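Local coordinates for 378aa long hypothetical citrate synthase (Sulfolobus tokodaii, PDB 1VGM), which is a mostly helical protein, probably a member of the citrate synthase family, found as an assembly of two chains, at residues 133-136 against 137-141. Sequence-based numbering, arbitrary orientation.
Sequences ANIY and RAKEG
Tyr136 and Glu140 meet one turn apart at the C-terminal end of helix 117-139. The tyrosine CG is anti to the backbone N (chi1 166°), which carries the ring outward and slightly toward the C-terminal end, where its CE1 lies 3.5 Å from Glu140 CG, with ring and carboxylate planes 45° apart. In the backbone, Glu140 N donates to Tyr136 O at 3.2 Å, a rather bent bond (N-H...O 137°) where the chain leaves helical geometry. Bending at chi2 turns the glutamate carboxylate aside, and its OE1 is bonded to the hydroxyl of Tyr329.

Arg137 leans back toward the preceding turn, its CG 3.6 Å from Ala133 O, which also accepts Arg137 N, and then extends outward. Its CD makes a mere van der Waals approach (4.0 Å) to Asn134 OD1, which accepts from Lys145 N. Arg137 NE donates to Ala160 O and NH1 to Lys143 O. A straighter bond, Ala138 N to Asn134 O (2.8 Å), continues the helical pattern, and a Schellman motif with Gly141 at C' ends the helix.

Ile135 and Ala138 pack on helix 93-108, whereas Ala133 and Tyr136 face helix 153-162, the tyrosine meeting Phe162 edge-to-face; the helix end thus lies between these two helices.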
loop_
_atom_site.group_PDB
_atom_site.type_symbol
_atom_site.label_atom_id
_atom_site.label_comp_id
_atom_site.label_asym_id
_atom_site.label_seq_id
_atom_site.Cartn_x
_atom_site.Cartn_y
_atom_site.Cartn_z
ATOM N N ALA A 133 -17.059 -7.260 -9.523
ATOM C CA ALA A 133 -18.148 -8.156 -9.891
ATOM C C ALA A 133 -17.836 -9.590 -9.492
ATOM O O ALA A 133 -18.701 -10.308 -8.976
ATOM C CB ALA A 133 -18.409 -8.080 -11.389
ATOM N N ASN A 134 -16.602 -10.018 -9.721
ATOM C CA ASN A 134 -16.269 -11.422 -9.524
ATOM C C ASN A 134 -15.935 -11.746 -8.071
ATOM O O ASN A 134 -16.036 -12.900 -7.637
ATOM C CB ASN A 134 -15.104 -11.816 -10.430
ATOM C CG ASN A 134 -15.562 -12.201 -11.817
ATOM O OD1 ASN A 134 -16.059 -13.306 -12.031
ATOM N ND2 ASN A 134 -15.410 -11.288 -12.767
ATOM N N ILE A 135 -15.549 -10.723 -7.318
ATOM C CA ILE A 135 -15.439 -10.868 -5.875
ATOM C C ILE A 135 -16.795 -11.208 -5.276
ATOM O O ILE A 135 -16.904 -12.150 -4.494
ATOM C CB ILE A 135 -14.906 -9.578 -5.201
ATOM C CG1 ILE A 135 -13.430 -9.387 -5.561
ATOM C CG2 ILE A 135 -15.085 -9.674 -3.680
ATOM C CD1 ILE A 135 -12.788 -8.188 -4.910
ATOM N N TYR A 136 -17.826 -10.448 -5.638
ATOM C CA TYR A 136 -19.188 -10.815 -5.252
ATOM C C TYR A 136 -19.485 -12.264 -5.628
ATOM O O TYR A 136 -19.994 -13.038 -4.816
ATOM C CB TYR A 136 -20.216 -9.893 -5.919
ATOM C CG TYR A 136 -21.637 -10.408 -5.842
ATOM C CD1 TYR A 136 -22.316 -10.468 -4.624
ATOM C CD2 TYR A 136 -22.293 -10.860 -6.989
ATOM C CE1 TYR A 136 -23.616 -10.973 -4.548
ATOM C CE2 TYR A 136 -23.590 -11.361 -6.930
ATOM C CZ TYR A 136 -24.243 -11.417 -5.707
ATOM O OH TYR A 136 -25.513 -11.932 -5.661
ATOM N N ARG A 137 -19.168 -12.633 -6.863
ATOM C CA ARG A 137 -19.534 -13.949 -7.353
ATOM C C ARG A 137 -18.808 -15.053 -6.587
ATOM O O ARG A 137 -19.425 -16.041 -6.188
ATOM C CB ARG A 137 -19.236 -14.049 -8.847
ATOM C CG ARG A 137 -20.315 -13.407 -9.699
ATOM C CD ARG A 137 -19.945 -13.379 -11.165
ATOM N NE ARG A 137 -21.110 -13.063 -11.976
ATOM C CZ ARG A 137 -22.102 -13.907 -12.241
ATOM N NH1 ARG A 137 -21.992 -15.192 -11.938
ATOM N NH2 ARG A 137 -23.206 -13.459 -12.814
ATOM N N ALA A 138 -17.506 -14.876 -6.375
ATOM C CA ALA A 138 -16.717 -15.824 -5.594
ATOM C C ALA A 138 -17.270 -16.025 -4.183
ATOM O O ALA A 138 -17.346 -17.150 -3.693
ATOM C CB ALA A 138 -15.267 -15.357 -5.522
ATOM N N LYS A 139 -17.654 -14.940 -3.522
ATOM C CA LYS A 139 -18.095 -15.043 -2.133
ATOM C C LYS A 139 -19.449 -15.725 -2.035
ATOM O O LYS A 139 -19.792 -16.273 -0.987
ATOM C CB LYS A 139 -18.172 -13.661 -1.480
ATOM C CG LYS A 139 -16.810 -13.072 -1.130
ATOM C CD LYS A 139 -16.940 -11.753 -0.378
ATOM C CE LYS A 139 -17.513 -11.967 1.017
ATOM N NZ LYS A 139 -16.642 -12.830 1.877
ATOM N N GLU A 140 -20.209 -15.698 -3.126
ATOM C CA GLU A 140 -21.512 -16.361 -3.161
ATOM C C GLU A 140 -21.412 -17.736 -3.812
ATOM O O GLU A 140 -22.427 -18.408 -4.032
ATOM C CB GLU A 140 -22.533 -15.502 -3.921
ATOM C CG GLU A 140 -22.880 -14.187 -3.233
ATOM C CD GLU A 140 -23.446 -14.370 -1.834
ATOM O OE1 GLU A 140 -23.332 -13.430 -1.016
ATOM O OE2 GLU A 140 -24.008 -15.446 -1.549
ATOM N N GLY A 141 -20.186 -18.150 -4.119
ATOM C CA GLY A 141 -19.982 -19.426 -4.781
ATOM C C GLY A 141 -20.634 -19.496 -6.147
ATOM O O GLY A 141 -21.017 -20.567 -6.608
#